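Putative isomerase (PDB 2PPG) belongs to the enolase superfamily, with a fold related to mandelate racemase and muconate lactonizing enzyme, and is probably an isomerase. Local coordinates at residues V289-G294 with T299-I304. Numbering follows the deposited sequence.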
ATOM      1  N   VAL A 289      -3.312 -23.844  -7.681  1.00 26.56           N
ATOM      2  CA  VAL A 289      -2.668 -23.794  -9.019  1.00 29.35           C
ATOM      3  C   VAL A 289      -2.947 -25.042  -9.817  1.00 26.23           C
ATOM      4  O   VAL A 289      -2.851 -26.143  -9.287  1.00 24.33           O
ATOM      5  CB  VAL A 289      -1.113 -23.707  -9.018  1.00 28.41           C
ATOM      6  CG1 VAL A 289      -0.657 -22.379  -9.473  1.00 29.74           C
ATOM      7  CG2 VAL A 289      -0.525 -24.106  -7.696  1.00 30.75           C
ATOM      8  N   GLN A 290      -3.223 -24.874 -11.107  1.00 23.57           N
ATOM      9  CA  GLN A 290      -3.528 -26.010 -11.967  1.00 23.86           C
ATOM     10  C   GLN A 290      -2.559 -26.146 -13.120  1.00 24.24           C
ATOM     11  O   GLN A 290      -2.921 -25.884 -14.263  1.00 25.65           O
ATOM     12  CB  GLN A 290      -4.964 -25.912 -12.476  1.00 22.89           C
ATOM     13  CG  GLN A 290      -5.967 -26.007 -11.342  1.00 28.34           C
ATOM     14  CD  GLN A 290      -7.363 -25.675 -11.788  1.00 33.82           C
ATOM     15  OE1 GLN A 290      -7.607 -24.601 -12.348  1.00 33.38           O
ATOM     16  NE2 GLN A 290      -8.300 -26.593 -11.541  1.00 33.71           N
ATOM     17  N   PRO A 291      -1.320 -26.564 -12.836  1.00 25.93           N
ATOM     18  CA  PRO A 291      -0.363 -26.649 -13.930  1.00 29.34           C
ATOM     19  C   PRO A 291      -0.720 -27.762 -14.912  1.00 28.63           C
ATOM     20  O   PRO A 291      -1.216 -28.815 -14.513  1.00 31.37           O
ATOM     21  CB  PRO A 291       0.956 -26.967 -13.219  1.00 28.35           C
ATOM     22  CG  PRO A 291       0.552 -27.671 -11.992  1.00 28.02           C
ATOM     23  CD  PRO A 291      -0.727 -26.987 -11.562  1.00 28.70           C
ATOM     24  N   GLU A 292      -0.491 -27.496 -16.188  1.00 25.16           N
ATOM     25  CA  GLU A 292      -0.669 -28.485 -17.223  1.00 25.40           C
ATOM     26  C   GLU A 292       0.716 -28.881 -17.717  1.00 25.35           C
ATOM     27  O   GLU A 292       1.434 -28.094 -18.366  1.00 19.25           O
ATOM     28  CB  GLU A 292      -1.558 -27.944 -18.350  1.00 25.53           C
ATOM     29  CG  GLU A 292      -1.705 -28.844 -19.562  1.00 25.94           C
ATOM     30  CD  GLU A 292      -1.853 -30.310 -19.207  1.00 29.95           C
ATOM     31  OE1 GLU A 292      -2.919 -30.722 -18.694  1.00 30.60           O
ATOM     32  OE2 GLU A 292      -0.890 -31.062 -19.457  1.00 34.15           O
HETATM   33  N   MSE A 293       1.081 -30.108 -17.375  1.00 23.47           N
HETATM   34  CA  MSE A 293       2.400 -30.637 -17.655  1.00 30.05           C
HETATM   35  C   MSE A 293       2.789 -30.542 -19.144  1.00 27.24           C
HETATM   36  O   MSE A 293       3.929 -30.242 -19.483  1.00 29.35           O
HETATM   37  CB  MSE A 293       2.456 -32.080 -17.150  1.00 34.25           C
HETATM   38  CG  MSE A 293       3.722 -32.803 -17.506  1.00 38.44           C
HETATM   39 SE   MSE A 293       5.275 -31.956 -16.718  1.00 48.97          SE
HETATM   40  CE  MSE A 293       5.205 -32.756 -14.938  1.00 37.30           C
ATOM     41  N   GLY A 294       1.831 -30.785 -20.024  1.00 25.23           N
ATOM     42  CA  GLY A 294       2.061 -30.710 -21.459  1.00 29.67           C
ATOM     43  C   GLY A 294       2.484 -29.355 -22.000  1.00 31.63           C
ATOM     44  O   GLY A 294       3.082 -29.290 -23.064  1.00 31.58           O
ATOM     45  N   THR A 299      10.603 -29.542 -15.415  1.00 27.35           N
ATOM     46  CA  THR A 299      11.399 -28.508 -14.754  1.00 29.52           C
ATOM     47  C   THR A 299      10.531 -27.343 -14.298  1.00 29.14           C
ATOM     48  O   THR A 299      10.631 -26.881 -13.163  1.00 33.59           O
ATOM     49  CB  THR A 299      12.517 -27.970 -15.674  1.00 28.82           C
ATOM     50  OG1 THR A 299      13.447 -29.024 -15.967  1.00 34.06           O
ATOM     51  CG2 THR A 299      13.254 -26.822 -15.008  1.00 24.70           C
ATOM     52  N   GLN A 300       9.663 -26.885 -15.184  1.00 26.00           N
ATOM     53  CA  GLN A 300       8.888 -25.698 -14.917  1.00 26.43           C
ATOM     54  C   GLN A 300       7.776 -26.074 -13.942  1.00 29.27           C
ATOM     55  O   GLN A 300       7.490 -25.345 -12.990  1.00 29.69           O
ATOM     56  CB  GLN A 300       8.336 -25.191 -16.233  1.00 28.13           C
ATOM     57  CG  GLN A 300       8.252 -23.715 -16.358  1.00 34.68           C
ATOM     58  CD  GLN A 300       9.572 -23.002 -16.152  1.00 35.90           C
ATOM     59  OE1 GLN A 300      10.486 -23.085 -16.978  1.00 37.14           O
ATOM     60  NE2 GLN A 300       9.662 -22.262 -15.062  1.00 34.88           N
ATOM     61  N   PHE A 301       7.190 -27.244 -14.174  1.00 27.41           N
ATOM     62  CA  PHE A 301       6.138 -27.812 -13.342  1.00 29.93           C
ATOM     63  C   PHE A 301       6.587 -27.870 -11.883  1.00 30.06           C
ATOM     64  O   PHE A 301       5.836 -27.495 -10.982  1.00 29.30           O
ATOM     65  CB  PHE A 301       5.808 -29.222 -13.868  1.00 29.92           C
ATOM     66  CG  PHE A 301       4.521 -29.816 -13.339  1.00 26.90           C
ATOM     67  CD1 PHE A 301       3.347 -29.714 -14.067  1.00 25.39           C
ATOM     68  CD2 PHE A 301       4.505 -30.547 -12.148  1.00 28.12           C
ATOM     69  CE1 PHE A 301       2.153 -30.298 -13.589  1.00 29.35           C
ATOM     70  CE2 PHE A 301       3.318 -31.132 -11.665  1.00 26.55           C
ATOM     71  CZ  PHE A 301       2.145 -31.003 -12.383  1.00 25.44           C
HETATM   72  N   MSE A 302       7.812 -28.328 -11.655  1.00 29.73           N
HETATM   73  CA  MSE A 302       8.338 -28.435 -10.292  1.00 33.56           C
HETATM   74  C   MSE A 302       8.648 -27.063  -9.690  1.00 33.07           C
HETATM   75  O   MSE A 302       8.473 -26.856  -8.485  1.00 33.25           O
HETATM   76  CB  MSE A 302       9.573 -29.343 -10.241  1.00 38.38           C
HETATM   77  CG  MSE A 302       9.282 -30.808 -10.562  1.00 43.89           C
HETATM   78 SE   MSE A 302       8.081 -31.694  -9.266  1.00 55.63          SE
HETATM   79  CE  MSE A 302       9.285 -31.682  -7.719  1.00 50.54           C
ATOM     80  N   ARG A 303       9.089 -26.125 -10.528  1.00 29.04           N
ATOM     81  CA  ARG A 303       9.291 -24.742 -10.068  1.00 27.98           C
ATOM     82  C   ARG A 303       7.969 -24.127  -9.581  1.00 25.80           C
ATOM     83  O   ARG A 303       7.939 -23.437  -8.570  1.00 28.56           O
ATOM     84  CB  ARG A 303       9.995 -23.869 -11.129  1.00 24.11           C
ATOM     85  CG  ARG A 303      11.489 -24.240 -11.313  1.00 24.66           C
ATOM     86  CD  ARG A 303      12.205 -23.560 -12.521  1.00 25.60           C
ATOM     87  NE  ARG A 303      13.557 -24.117 -12.693  1.00 33.28           N
ATOM     88  CZ  ARG A 303      14.459 -23.745 -13.608  1.00 34.07           C
ATOM     89  NH1 ARG A 303      14.193 -22.792 -14.487  1.00 33.50           N
ATOM     90  NH2 ARG A 303      15.651 -24.336 -13.645  1.00 33.38           N
ATOM     91  N   ILE A 304       6.883 -24.417 -10.282  1.00 25.16           N
ATOM     92  CA  ILE A 304       5.567 -23.918  -9.913  1.00 25.39           C
ATOM     93  C   ILE A 304       5.052 -24.593  -8.649  1.00 25.50           C
ATOM     94  O   ILE A 304       4.519 -23.932  -7.763  1.00 27.57           O
ATOM     95  CB  ILE A 304       4.572 -24.103 -11.060  1.00 26.10           C
ATOM     96  CG1 ILE A 304       4.922 -23.134 -12.186  1.00 25.35           C
ATOM     97  CG2 ILE A 304       3.132 -23.906 -10.575  1.00 23.88           C
ATOM     98  CD1 ILE A 304       3.853 -22.971 -13.226  1.00 25.91           C
TER
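Phe301 meets Pro291 and selenomethionine Met293 in a buried apolar contact, where the end of strand 288-289 and the turn after it pack against helix 293-310, the helix they lead into. Selenomethionine Met293 lays its methyl over one face of the Phe301 ring: CE lies 3.6 Å from the ring centroid, 21° off the normal, a CH-pi contact displaced from the centre. The selenium stands obliquely, 4.6 Å from the centroid, and gives the pair its Met-aromatic character. After CG leaves anti to the backbone N (chi1 174°), bends at chi2 and chi3 bring the terminal methyl over the ring. Pro291 approaches obliquely from the other side of the ring plane, near CE1 and CZ, its CG 3.5 Å from Phe301 CE1 and its CB nearly as close to the same atom. Further along, the strand adds a looser touch, Val289 CG1 to Ile304 CG2 at 4.2 Å. This is the strand-to-helix half of a beta-alpha-beta unit in the TIM-barrel-like C-terminal domain of the enolase superfamily; backbone bonds from Val289 to Lys314 and Ile316 join its two parallel strands. Helix 325-336 adds Ala333 against both Met293 and Phe301, while Met277 of helix 274-282 touches Val289 and Ile304. No hydrogen bond crosses between 289-294 and 299-304. Glu292, whose CB points away from 299-304, takes the N-cap position of the helix, its OE2 accepting from Gly294 N at 2.8 Å through the anti lone pair, while OE1 is hydrogen-bonded to His318 ND1, so both carboxylate oxygens are engaged.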